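Local coordinates for protein-tyrosine-phosphatase PTP1 (Arabidopsis thaliana, PDB 6KRW) that hydrolyses phosphotyrosine in proteins, acting on MAP kinases such as MPK6, and together with MKP1 represses salicylic acid and camalexin biosynthesis in plant defence, at residues 3-8 with 300-305; 167-172 with 195-200; 173-178 with 212-217; 218-223 with 248-253. All coordinates share one frame; numbering follows the deposited sequence.

Contact 1 of 4, residues 3-8 with 300-305; sequences LSLSSD and EDLTAG
Leu3 and Leu5, on either side of Ser4 in the extended chain near the N-terminus, both turn toward Leu302 in the last turns of helix 285-303. The two leucines converge on a single methyl, CD2 of Leu302. Leu3 brings CD1 to within 3.9 Å of Leu302 CD2, and the two side chains cross obliquely. Leu5 stands farther off, with 4.4 Å between its CD2 and Leu302 CD2. In Leu3, CG lies beside the backbone N (chi1 -71°) and CD1 is the branch carried outward, roughly anti to CA. Leu302 has the same first torsion and also extends CD1, but the methyl doing the touching is the other one, CD2, folded back beside CA. Leu5 differs from both: with chi2 at -57° its CD1 is not anti to CA, a less common leucine shape that turns CD2 toward the helix. The contact thus joins the two ends of the phosphatase chain, just where the N-terminal segment passes into helix 7-24. Ser6 is the N-cap of that helix. Its side chain caps a backbone N just beyond Asp8, while its own N donates to Gln9 OE1, an exchange consistent with a capping box. Tyr224 adds to the apolar cluster by touching both Leu3 and Leu302, and Leu258 and Ile254 of helix 242-259 touch Leu5 and Leu302 respectively.

Contact 2 of 4, residues 167-172 with 195-200; sequences TKWIKT and SVLHIQ
At a classic beta bulge in strand 163-172 of the central mixed sheet, Lys168 and Trp169 reach across a whole strand to Ser195 and Leu197. The two segments are not neighbours in the sheet: strand 178-186 runs between them, and their closest CA atoms, those of Lys168 and Ser195, are 9.0 Å apart. Side chains alone therefore make the contact. Lys168 is extended beyond CG, and its NZ donates to Ser195 OG over 2.8 Å, the CE methylene following at 3.5 Å from the same OG. The ammonium also has Glu183 as a long, weak ion partner. Trp169 holds CG between its backbone N and carbonyl carbon (chi1 51°), a crowded position that swings the indole over the intervening strand. The far corner of its six-membered ring, CH2, comes to 4.1 Å from Leu197 CD1, meeting that methyl obliquely. Leu197 rises to it with CG anti to the backbone N (chi1 -178°). Between them, Asn181 touches both Lys168 and Trp169. Trp169 lies at the surface against a crystal neighbour, which may influence its pose. Two successive residues facing one residue, Asn181, on the adjoining antiparallel strand are the mark of the classic bulge.

Contact 3 of 4, residues 173-178 with 212-217; sequences TDTSLM and DTVAVR
Thr175 leans on the first turn of helix 214-223, and every atom of its side chain has something to meet. CB rests against the helix backbone, 4.0 Å from Ala215 CA. From there the methyl CG2 runs on to Val214, where it comes within 3.6 Å of Val214 CG1, the two side chains crossing at about a right angle. The other branch, OG1, sits between the backbone N and the carbonyl carbon (chi1 53°), turned back into its own loop, where it accepts from Thr173 OG1 at 3.0 Å and is bonded to Glu218 farther along the helix. Were this residue an alanine, with neither OG1 nor CG2, Thr173 OG1 would probably be left without its acceptor and Glu218 without a partner, and a gap is likely to open beside Val214. The backbone joins in as well, with Thr175 O 3.3 Å from Ala215 CB, while Leu177 adds CD1 at 4.1 Å from Ala215 O. On the helix side, Asp212 OD1 accepts from Val214 N at 2.9 Å, a capping bond. Thr173 to Ser176 form a type I turn, with Ser176 at positive phi (82°), and Thr173 N donates to Leu177 O at 3.1 Å across the loop: the pattern of a beta hairpin with a G1 bulge, here seated on a helix start.

Contact 4 of 4, residues 218-223 with 248-253; sequences EILKRL and CAIHNT
Leu220 lays a methyl over the imidazole of His251 where helix 214-223 packs on helix 242-259, the helix that in classical tyrosine phosphatases follows directly on the phosphate-binding loop. The two helix segments approach to 10.4 Å between axes and cross at -43°. The closest layer is apolar against aromatic: Leu220 CD1 makes a CH-pi contact, 3.9 Å from the centroid of the His251 ring and 20° off its normal, displaced toward the rim on the ND1 side. Leu223 comes at the same ring from its edge instead, its CD1 lying near the ring plane and 4.0 Å from His251 CE1. The other branch of Leu220, CD2, fills in beside Ile250, 4.3 Å from Ile250 CG2. His251 reaches both leucines because its CG is anti to the backbone N (chi1 -178°), which carries the ring out from its own helix. Behind this layer stand the groups that fix the ring's rotation. ND1 is bonded to the hydroxyl of Tyr247, one turn back on the same helix, NE2 to Ser104 OG, and Phe106 meets the ring edge-to-face. With an alanine here, Tyr247 and Ser104 would probably lose a buried polar partner each, and Leu220 CD1 would lose the surface it rests on. Farther out, each helix is tied within itself. Thr253 OG1 donates to Ala249 O at 2.7 Å, and on the outer side of helix 214-223 Arg222 grips a single oxygen side-on, NE at 3.0 Å and NH1 at 3.1 Å from Glu218 OE2.

How the contacts relate
Helix 214-223 is the common thread. Contacts 3 and 4 use its successive turns and meet where Thr175 OG1 lies 2.5 Å from Glu218 OE1. Contact 1 joins the same helix through one carboxylate: Asp301 OD2 forms salt bridges with Arg217 NH1 (2.7 Å) in contact 3 and Lys221 NZ (2.9 Å) in contact 4. Contact 2 belongs to the sheet that this helix packs on, with Ile199 CD1 3.9 Å from Leu223 CD2 and a probable hydrogen bond from Gln200 N to Met178 O; its nearest atoms stay about 14 Å from contact 1. Contact 4 alone approaches the catalytic region: the Ile250 side chain lies about 9 Å from that of Arg243, which probably binds substrate.

Contact 1 of 4, residues 3-8 with 300-305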
loop_
_atom_site.group_PDB
_atom_site.type_symbol
_atom_site.label_atom_id
_atom_site.label_comp_id
_atom_site.label_asym_id
_atom_site.label_seq_id
_atom_site.Cartn_x
_atom_site.Cartn_y
_atom_site.Cartn_z
ATOM N N LEU A 3 15.295 -16.174 2.466
ATOM C CA LEU A 3 16.154 -15.070 2.968
ATOM C C LEU A 3 17.325 -15.646 3.763
ATOM O O LEU A 3 17.093 -16.559 4.569
ATOM C CB LEU A 3 15.357 -14.136 3.885
ATOM C CG LEU A 3 14.305 -13.224 3.253
ATOM C CD1 LEU A 3 14.012 -12.049 4.186
ATOM C CD2 LEU A 3 14.723 -12.716 1.880
ATOM N N SER A 4 18.525 -15.099 3.582
ATOM C CA SER A 4 19.656 -15.407 4.493
ATOM C C SER A 4 19.677 -14.350 5.586
ATOM O O SER A 4 19.959 -13.190 5.273
ATOM C CB SER A 4 20.962 -15.460 3.766
ATOM O OG SER A 4 20.991 -16.569 2.886
ATOM N N LEU A 5 19.389 -14.737 6.820
ATOM C CA LEU A 5 19.339 -13.749 7.924
ATOM C C LEU A 5 20.638 -13.813 8.720
ATOM O O LEU A 5 21.226 -14.898 8.842
ATOM C CB LEU A 5 18.147 -14.058 8.832
ATOM C CG LEU A 5 16.784 -13.518 8.394
ATOM C CD1 LEU A 5 16.797 -12.011 8.215
ATOM C CD2 LEU A 5 16.318 -14.191 7.116
ATOM N N SER A 6 21.031 -12.693 9.306
ATOM C CA SER A 6 22.160 -12.676 10.264
ATOM C C SER A 6 21.703 -13.252 11.610
ATOM O O SER A 6 20.481 -13.442 11.834
ATOM C CB SER A 6 22.710 -11.293 10.407
ATOM O OG SER A 6 21.740 -10.424 10.973
ATOM N N SER A 7 22.656 -13.528 12.491
ATOM C CA SER A 7 22.347 -13.959 13.877
ATOM C C SER A 7 21.486 -12.893 14.558
ATOM O O SER A 7 20.467 -13.259 15.184
ATOM C CB SER A 7 23.599 -14.238 14.652
ATOM O OG SER A 7 24.288 -15.340 14.084
ATOM N N ASP A 8 21.856 -11.624 14.408
ATOM C CA ASP A 8 21.086 -10.493 14.982
ATOM C C ASP A 8 19.643 -10.559 14.479
ATOM O O ASP A 8 18.716 -10.455 15.300
ATOM C CB ASP A 8 21.711 -9.148 14.611
ATOM C CG ASP A 8 23.150 -8.995 15.059
ATOM O OD1 ASP A 8 23.560 -9.712 15.995
ATOM O OD2 ASP A 8 23.854 -8.173 14.454
ATOM N N GLU A 300 7.134 -17.004 11.607
ATOM C CA GLU A 300 7.340 -18.474 11.688
ATOM C C GLU A 300 8.129 -18.950 10.463
ATOM O O GLU A 300 9.058 -19.761 10.659
ATOM C CB GLU A 300 6.003 -19.193 11.815
ATOM C CG GLU A 300 5.390 -19.061 13.176
ATOM C CD GLU A 300 4.000 -19.655 13.335
ATOM O OE1 GLU A 300 3.365 -20.053 12.306
ATOM O OE2 GLU A 300 3.563 -19.753 14.511
ATOM N N ASP A 301 7.818 -18.430 9.273
ATOM C CA ASP A 301 8.586 -18.768 8.046
ATOM C C ASP A 301 10.032 -18.298 8.195
ATOM O O ASP A 301 10.939 -19.083 7.875
ATOM C CB ASP A 301 7.980 -18.116 6.813
ATOM C CG ASP A 301 6.829 -18.890 6.222
ATOM O OD1 ASP A 301 6.483 -19.941 6.780
ATOM O OD2 ASP A 301 6.294 -18.428 5.213
ATOM N N LEU A 302 10.233 -17.074 8.696
ATOM C CA LEU A 302 11.591 -16.471 8.733
ATOM C C LEU A 302 12.468 -17.241 9.726
ATOM O O LEU A 302 13.693 -17.278 9.522
ATOM C CB LEU A 302 11.496 -14.984 9.092
ATOM C CG LEU A 302 10.930 -14.086 7.992
ATOM C CD1 LEU A 302 10.491 -12.742 8.557
ATOM C CD2 LEU A 302 11.936 -13.906 6.859
ATOM N N THR A 303 11.863 -17.872 10.735
ATOM C CA THR A 303 12.652 -18.533 11.810
ATOM C C THR A 303 12.613 -20.053 11.662
ATOM O O THR A 303 13.181 -20.733 12.539
ATOM C CB THR A 303 12.140 -18.130 13.193
ATOM O OG1 THR A 303 10.756 -18.479 13.297
ATOM C CG2 THR A 303 12.339 -16.653 13.446
ATOM N N ALA A 304 11.953 -20.566 10.620
ATOM C CA ALA A 304 11.758 -22.034 10.488
ATOM C C ALA A 304 13.112 -22.751 10.535
ATOM O O ALA A 304 14.048 -22.341 9.808
ATOM C CB ALA A 304 10.997 -22.354 9.228
ATOM N N GLY A 305 13.200 -23.781 11.381
ATOM C CA GLY A 305 14.414 -24.614 11.486
ATOM C C GLY A 305 15.535 -23.927 12.248
ATOM O O GLY A 305 16.697 -24.325 12.068
#

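Contact 2 of 4, residues 167-172 with 195-200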
loop_
_atom_site.group_PDB
_atom_site.type_symbol
_atom_site.label_atom_id
_atom_site.label_comp_id
_atom_site.label_asym_id
_atom_site.label_seq_id
_atom_site.Cartn_x
_atom_site.Cartn_y
_atom_site.Cartn_z
ATOM N N THR A 167 2.578 -3.837 -21.807
ATOM C CA THR A 167 2.827 -5.023 -20.965
ATOM C C THR A 167 3.938 -5.871 -21.583
ATOM O O THR A 167 3.794 -6.266 -22.735
ATOM C CB THR A 167 1.540 -5.816 -20.788
ATOM O OG1 THR A 167 0.530 -4.953 -20.258
ATOM C CG2 THR A 167 1.758 -7.004 -19.883
ATOM N N LYS A 168 4.987 -6.165 -20.821
ATOM C CA LYS A 168 6.083 -7.036 -21.307
ATOM C C LYS A 168 5.682 -8.497 -21.106
ATOM O O LYS A 168 5.987 -9.296 -21.962
ATOM C CB LYS A 168 7.396 -6.710 -20.605
ATOM C CG LYS A 168 7.844 -5.269 -20.760
ATOM C CD LYS A 168 9.271 -5.041 -20.318
ATOM C CE LYS A 168 9.515 -3.608 -19.904
ATOM N NZ LYS A 168 10.959 -3.276 -19.838
ATOM N N TRP A 169 5.040 -8.813 -19.989
ATOM C CA TRP A 169 4.510 -10.169 -19.730
ATOM C C TRP A 169 3.512 -10.141 -18.573
ATOM O O TRP A 169 3.496 -9.196 -17.760
ATOM C CB TRP A 169 5.649 -11.158 -19.482
ATOM C CG TRP A 169 6.675 -10.789 -18.466
ATOM C CD1 TRP A 169 7.957 -10.386 -18.699
ATOM C CD2 TRP A 169 6.527 -10.861 -17.038
ATOM N NE1 TRP A 169 8.613 -10.175 -17.514
ATOM C CE2 TRP A 169 7.763 -10.461 -16.479
ATOM C CE3 TRP A 169 5.475 -11.207 -16.181
ATOM C CZ2 TRP A 169 7.966 -10.398 -15.105
ATOM C CZ3 TRP A 169 5.675 -11.129 -14.817
ATOM C CH2 TRP A 169 6.909 -10.754 -14.296
ATOM N N ILE A 170 2.682 -11.154 -18.501
ATOM C CA ILE A 170 1.727 -11.429 -17.402
ATOM C C ILE A 170 1.991 -12.853 -16.930
ATOM O O ILE A 170 2.106 -13.756 -17.790
ATOM C CB ILE A 170 0.278 -11.268 -17.884
ATOM C CG1 ILE A 170 0.060 -9.942 -18.610
ATOM C CG2 ILE A 170 -0.721 -11.511 -16.770
ATOM C CD1 ILE A 170 -1.294 -9.820 -19.283
ATOM N N LYS A 171 2.065 -13.042 -15.615
ATOM C CA LYS A 171 2.376 -14.356 -15.010
ATOM C C LYS A 171 1.480 -14.493 -13.793
ATOM O O LYS A 171 1.305 -13.502 -13.071
ATOM C CB LYS A 171 3.864 -14.421 -14.670
ATOM N N THR A 172 0.904 -15.666 -13.586
ATOM C CA THR A 172 0.122 -15.939 -12.358
ATOM C C THR A 172 0.923 -16.772 -11.371
ATOM O O THR A 172 1.947 -17.322 -11.744
ATOM C CB THR A 172 -1.284 -16.458 -12.620
ATOM O OG1 THR A 172 -1.085 -17.724 -13.235
ATOM C CG2 THR A 172 -2.095 -15.522 -13.486
ATOM N N SER A 195 10.305 0.383 -16.139
ATOM C CA SER A 195 9.689 -0.931 -15.822
ATOM C C SER A 195 9.027 -0.867 -14.448
ATOM O O SER A 195 9.665 -0.437 -13.497
ATOM C CB SER A 195 10.699 -2.044 -15.902
ATOM O OG SER A 195 11.167 -2.175 -17.230
ATOM N N VAL A 196 7.783 -1.323 -14.372
ATOM C CA VAL A 196 7.018 -1.386 -13.108
ATOM C C VAL A 196 6.430 -2.780 -12.968
ATOM O O VAL A 196 5.722 -3.213 -13.895
ATOM C CB VAL A 196 5.911 -0.324 -13.106
ATOM C CG1 VAL A 196 5.099 -0.421 -11.826
ATOM C CG2 VAL A 196 6.488 1.071 -13.314
ATOM N N LEU A 197 6.694 -3.435 -11.843
ATOM C CA LEU A 197 5.995 -4.712 -11.534
ATOM C C LEU A 197 4.676 -4.409 -10.825
ATOM O O LEU A 197 4.673 -3.760 -9.747
ATOM C CB LEU A 197 6.862 -5.635 -10.678
ATOM C CG LEU A 197 6.222 -6.994 -10.368
ATOM C CD1 LEU A 197 6.002 -7.811 -11.634
ATOM C CD2 LEU A 197 7.075 -7.753 -9.363
ATOM N N HIS A 198 3.589 -4.818 -11.450
ATOM C CA HIS A 198 2.207 -4.692 -10.951
ATOM C C HIS A 198 1.777 -6.023 -10.368
ATOM O O HIS A 198 1.807 -7.049 -11.086
ATOM C CB HIS A 198 1.303 -4.177 -12.052
ATOM C CG HIS A 198 -0.092 -3.853 -11.663
ATOM N ND1 HIS A 198 -1.103 -4.788 -11.598
ATOM C CD2 HIS A 198 -0.655 -2.656 -11.361
ATOM C CE1 HIS A 198 -2.245 -4.203 -11.307
ATOM N NE2 HIS A 198 -1.983 -2.872 -11.114
ATOM N N ILE A 199 1.376 -6.011 -9.110
ATOM C CA ILE A 199 0.921 -7.221 -8.381
ATOM C C ILE A 199 -0.532 -7.011 -7.994
ATOM O O ILE A 199 -0.807 -6.115 -7.195
ATOM C CB ILE A 199 1.821 -7.527 -7.171
ATOM C CG1 ILE A 199 3.298 -7.597 -7.546
ATOM C CG2 ILE A 199 1.366 -8.789 -6.476
ATOM C CD1 ILE A 199 4.227 -7.737 -6.350
ATOM N N GLN A 200 -1.426 -7.828 -8.531
ATOM C CA GLN A 200 -2.858 -7.742 -8.199
ATOM C C GLN A 200 -3.308 -8.968 -7.402
ATOM O O GLN A 200 -3.025 -10.096 -7.849
ATOM C CB GLN A 200 -3.718 -7.569 -9.445
ATOM C CG GLN A 200 -5.189 -7.445 -9.074
ATOM C CD GLN A 200 -6.147 -7.355 -10.231
ATOM O OE1 GLN A 200 -5.803 -7.637 -11.379
ATOM N NE2 GLN A 200 -7.380 -7.007 -9.909
#

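Contact 3 of 4, residues 173-178 with 212-217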
loop_
_atom_site.group_PDB
_atom_site.type_symbol
_atom_site.label_atom_id
_atom_site.label_comp_id
_atom_site.label_asym_id
_atom_site.label_seq_id
_atom_site.Cartn_x
_atom_site.Cartn_y
_atom_site.Cartn_z
ATOM N N THR A 173 0.465 -16.814 -10.133
ATOM C CA THR A 173 1.074 -17.672 -9.102
ATOM C C THR A 173 0.035 -18.683 -8.628
ATOM O O THR A 173 -1.156 -18.482 -8.906
ATOM C CB THR A 173 1.500 -16.803 -7.913
ATOM O OG1 THR A 173 0.296 -16.334 -7.294
ATOM C CG2 THR A 173 2.397 -15.665 -8.333
ATOM N N ASP A 174 0.470 -19.669 -7.849
ATOM C CA ASP A 174 -0.406 -20.695 -7.221
ATOM C C ASP A 174 -1.358 -20.056 -6.192
ATOM O O ASP A 174 -2.400 -20.645 -5.904
ATOM C CB ASP A 174 0.424 -21.779 -6.525
ATOM C CG ASP A 174 1.335 -22.573 -7.450
ATOM O OD1 ASP A 174 0.979 -22.740 -8.628
ATOM O OD2 ASP A 174 2.387 -23.034 -6.978
ATOM N N THR A 175 -1.006 -18.893 -5.638
ATOM C CA THR A 175 -1.754 -18.221 -4.543
ATOM C C THR A 175 -2.727 -17.149 -5.058
ATOM O O THR A 175 -3.217 -16.393 -4.221
ATOM C CB THR A 175 -0.748 -17.619 -3.556
ATOM O OG1 THR A 175 0.164 -16.803 -4.291
ATOM C CG2 THR A 175 0.046 -18.681 -2.834
ATOM N N SER A 176 -2.991 -17.101 -6.372
ATOM C CA SER A 176 -3.949 -16.213 -7.088
ATOM C C SER A 176 -3.363 -14.832 -7.370
ATOM O O SER A 176 -4.127 -14.012 -7.861
ATOM C CB SER A 176 -5.334 -16.089 -6.474
ATOM O OG SER A 176 -5.795 -17.330 -5.967
ATOM N N LEU A 177 -2.069 -14.599 -7.172
ATOM C CA LEU A 177 -1.532 -13.275 -7.572
ATOM C C LEU A 177 -1.437 -13.212 -9.097
ATOM O O LEU A 177 -1.147 -14.218 -9.692
ATOM C CB LEU A 177 -0.159 -13.094 -6.942
ATOM C CG LEU A 177 -0.136 -13.099 -5.421
ATOM C CD1 LEU A 177 1.298 -12.891 -4.949
ATOM C CD2 LEU A 177 -1.051 -12.008 -4.839
ATOM N N MET A 178 -1.618 -12.015 -9.648
ATOM C CA MET A 178 -1.391 -11.688 -11.078
ATOM C C MET A 178 -0.219 -10.730 -11.166
ATOM O O MET A 178 -0.285 -9.653 -10.494
ATOM C CB MET A 178 -2.634 -11.082 -11.712
ATOM C CG MET A 178 -3.667 -12.103 -12.092
ATOM S SD MET A 178 -5.202 -11.332 -12.605
ATOM C CE MET A 178 -5.862 -10.817 -11.015
ATOM N N ASP A 212 -7.016 -16.802 4.336
ATOM C CA ASP A 212 -5.731 -17.213 4.960
ATOM C C ASP A 212 -4.688 -16.128 4.662
ATOM O O ASP A 212 -5.011 -15.186 3.967
ATOM C CB ASP A 212 -5.345 -18.626 4.510
ATOM C CG ASP A 212 -5.049 -18.720 3.031
ATOM O OD1 ASP A 212 -4.176 -17.969 2.541
ATOM O OD2 ASP A 212 -5.647 -19.600 2.395
ATOM N N THR A 213 -3.460 -16.291 5.123
ATOM C CA THR A 213 -2.444 -15.213 4.995
ATOM C C THR A 213 -1.460 -15.507 3.864
ATOM O O THR A 213 -0.504 -14.753 3.688
ATOM C CB THR A 213 -1.656 -15.033 6.298
ATOM O OG1 THR A 213 -0.910 -16.222 6.584
ATOM C CG2 THR A 213 -2.572 -14.683 7.449
ATOM N N VAL A 214 -1.678 -16.590 3.110
ATOM C CA VAL A 214 -0.597 -17.079 2.219
ATOM C C VAL A 214 -0.374 -16.108 1.056
ATOM O O VAL A 214 0.805 -15.835 0.750
ATOM C CB VAL A 214 -0.931 -18.502 1.746
ATOM C CG1 VAL A 214 0.132 -19.020 0.794
ATOM C CG2 VAL A 214 -1.099 -19.445 2.922
ATOM N N ALA A 215 -1.439 -15.661 0.381
ATOM C CA ALA A 215 -1.254 -14.801 -0.817
ATOM C C ALA A 215 -0.653 -13.453 -0.380
ATOM O O ALA A 215 0.304 -12.961 -0.999
ATOM C CB ALA A 215 -2.572 -14.598 -1.506
ATOM N N VAL A 216 -1.154 -12.900 0.713
ATOM C CA VAL A 216 -0.612 -11.580 1.150
ATOM C C VAL A 216 0.864 -11.724 1.535
ATOM O O VAL A 216 1.685 -10.858 1.154
ATOM C CB VAL A 216 -1.475 -11.031 2.287
ATOM C CG1 VAL A 216 -0.799 -9.806 2.880
ATOM C CG2 VAL A 216 -2.842 -10.644 1.793
ATOM N N ARG A 217 1.232 -12.801 2.212
ATOM C CA ARG A 217 2.657 -13.008 2.561
ATOM C C ARG A 217 3.492 -13.265 1.303
ATOM O O ARG A 217 4.663 -12.878 1.296
ATOM C CB ARG A 217 2.784 -14.099 3.623
ATOM C CG ARG A 217 2.303 -13.628 4.985
ATOM C CD ARG A 217 2.539 -14.628 6.091
ATOM N NE ARG A 217 1.979 -15.932 5.807
ATOM C CZ ARG A 217 2.671 -17.009 5.462
ATOM N NH1 ARG A 217 3.986 -16.952 5.322
ATOM N NH2 ARG A 217 2.039 -18.147 5.267
#

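Contact 4 of 4, residues 218-223 with 248-253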
loop_
_atom_site.group_PDB
_atom_site.type_symbol
_atom_site.label_atom_id
_atom_site.label_comp_id
_atom_site.label_asym_id
_atom_site.label_seq_id
_atom_site.Cartn_x
_atom_site.Cartn_y
_atom_site.Cartn_z
ATOM N N GLU A 218 2.934 -13.895 0.266
ATOM C CA GLU A 218 3.723 -14.055 -0.973
ATOM C C GLU A 218 4.053 -12.683 -1.574
ATOM O O GLU A 218 5.156 -12.520 -2.113
ATOM C CB GLU A 218 2.977 -14.955 -1.953
ATOM C CG GLU A 218 3.811 -15.231 -3.180
ATOM C CD GLU A 218 3.213 -16.215 -4.170
ATOM O OE1 GLU A 218 2.566 -17.175 -3.741
ATOM O OE2 GLU A 218 3.290 -15.892 -5.328
ATOM N N ILE A 219 3.133 -11.723 -1.500
ATOM C CA ILE A 219 3.459 -10.354 -2.000
ATOM C C ILE A 219 4.694 -9.849 -1.246
ATOM O O ILE A 219 5.648 -9.399 -1.880
ATOM C CB ILE A 219 2.273 -9.403 -1.817
ATOM C CG1 ILE A 219 1.020 -9.878 -2.552
ATOM C CG2 ILE A 219 2.670 -7.974 -2.204
ATOM C CD1 ILE A 219 -0.218 -9.068 -2.265
ATOM N N LEU A 220 4.695 -9.971 0.078
ATOM C CA LEU A 220 5.857 -9.479 0.858
ATOM C C LEU A 220 7.117 -10.257 0.481
ATOM O O LEU A 220 8.189 -9.645 0.310
ATOM C CB LEU A 220 5.543 -9.605 2.353
ATOM C CG LEU A 220 6.709 -9.313 3.293
ATOM C CD1 LEU A 220 7.245 -7.897 3.060
ATOM C CD2 LEU A 220 6.278 -9.484 4.746
ATOM N N LYS A 221 6.994 -11.575 0.309
ATOM C CA LYS A 221 8.178 -12.393 -0.036
ATOM C C LYS A 221 8.758 -11.948 -1.384
ATOM O O LYS A 221 10.009 -11.889 -1.504
ATOM C CB LYS A 221 7.791 -13.862 -0.070
ATOM C CG LYS A 221 7.466 -14.450 1.290
ATOM C CD LYS A 221 7.001 -15.894 1.202
ATOM C CE LYS A 221 6.499 -16.431 2.530
ATOM N NZ LYS A 221 7.576 -16.494 3.549
ATOM N N ARG A 222 7.902 -11.612 -2.346
ATOM C CA ARG A 222 8.402 -11.157 -3.673
ATOM C C ARG A 222 9.057 -9.777 -3.560
ATOM O O ARG A 222 9.923 -9.452 -4.366
ATOM C CB ARG A 222 7.262 -11.153 -4.688
ATOM C CG ARG A 222 6.791 -12.556 -5.045
ATOM C CD ARG A 222 5.640 -12.543 -6.031
ATOM N NE ARG A 222 5.284 -13.921 -6.389
ATOM C CZ ARG A 222 5.950 -14.680 -7.233
ATOM N NH1 ARG A 222 5.542 -15.924 -7.462
ATOM N NH2 ARG A 222 7.019 -14.193 -7.838
ATOM N N LEU A 223 8.671 -8.996 -2.552
ATOM C CA LEU A 223 9.184 -7.606 -2.437
ATOM C C LEU A 223 10.370 -7.520 -1.478
ATOM O O LEU A 223 10.983 -6.434 -1.432
ATOM C CB LEU A 223 8.047 -6.683 -2.000
ATOM C CG LEU A 223 6.861 -6.579 -2.965
ATOM C CD1 LEU A 223 5.881 -5.512 -2.481
ATOM C CD2 LEU A 223 7.307 -6.294 -4.404
ATOM N N CYS A 248 0.351 -2.546 4.221
ATOM C CA CYS A 248 1.511 -1.694 4.625
ATOM C C CYS A 248 1.961 -2.071 6.050
ATOM O O CYS A 248 3.150 -2.113 6.305
ATOM C CB CYS A 248 1.150 -0.219 4.541
ATOM S SG CYS A 248 0.953 0.381 2.850
ATOM N N ALA A 249 1.023 -2.315 6.966
ATOM C CA ALA A 249 1.378 -2.641 8.361
ATOM C C ALA A 249 2.183 -3.935 8.410
ATOM O O ALA A 249 3.159 -4.054 9.169
ATOM C CB ALA A 249 0.169 -2.686 9.243
ATOM N N ILE A 250 1.767 -4.940 7.633
ATOM C CA ILE A 250 2.496 -6.241 7.658
ATOM C C ILE A 250 3.899 -6.039 7.086
ATOM O O ILE A 250 4.900 -6.458 7.713
ATOM C CB ILE A 250 1.685 -7.296 6.884
ATOM C CG1 ILE A 250 0.318 -7.540 7.531
ATOM C CG2 ILE A 250 2.509 -8.581 6.712
ATOM C CD1 ILE A 250 -0.713 -8.212 6.596
ATOM N N HIS A 251 3.983 -5.420 5.923
ATOM C CA HIS A 251 5.271 -5.203 5.226
ATOM C C HIS A 251 6.212 -4.366 6.094
ATOM O O HIS A 251 7.376 -4.734 6.307
ATOM C CB HIS A 251 4.952 -4.561 3.884
ATOM C CG HIS A 251 6.101 -4.292 2.990
ATOM N ND1 HIS A 251 6.071 -4.672 1.666
ATOM C CD2 HIS A 251 7.283 -3.669 3.173
ATOM C CE1 HIS A 251 7.180 -4.263 1.074
ATOM N NE2 HIS A 251 7.949 -3.674 1.976
ATOM N N ASN A 252 5.681 -3.282 6.629
ATOM C CA ASN A 252 6.511 -2.351 7.419
ATOM C C ASN A 252 6.967 -3.014 8.719
ATOM O O ASN A 252 8.139 -2.841 9.137
ATOM C CB ASN A 252 5.663 -1.124 7.702
ATOM C CG ASN A 252 6.408 -0.032 8.455
ATOM O OD1 ASN A 252 6.056 0.252 9.612
ATOM N ND2 ASN A 252 7.402 0.546 7.809
ATOM N N THR A 253 6.085 -3.764 9.376
ATOM C CA THR A 253 6.439 -4.382 10.663
ATOM C C THR A 253 7.583 -5.367 10.447
ATOM O O THR A 253 8.542 -5.395 11.232
ATOM C CB THR A 253 5.222 -5.039 11.314
ATOM O OG1 THR A 253 4.253 -4.009 11.602
ATOM C CG2 THR A 253 5.603 -5.793 12.567
#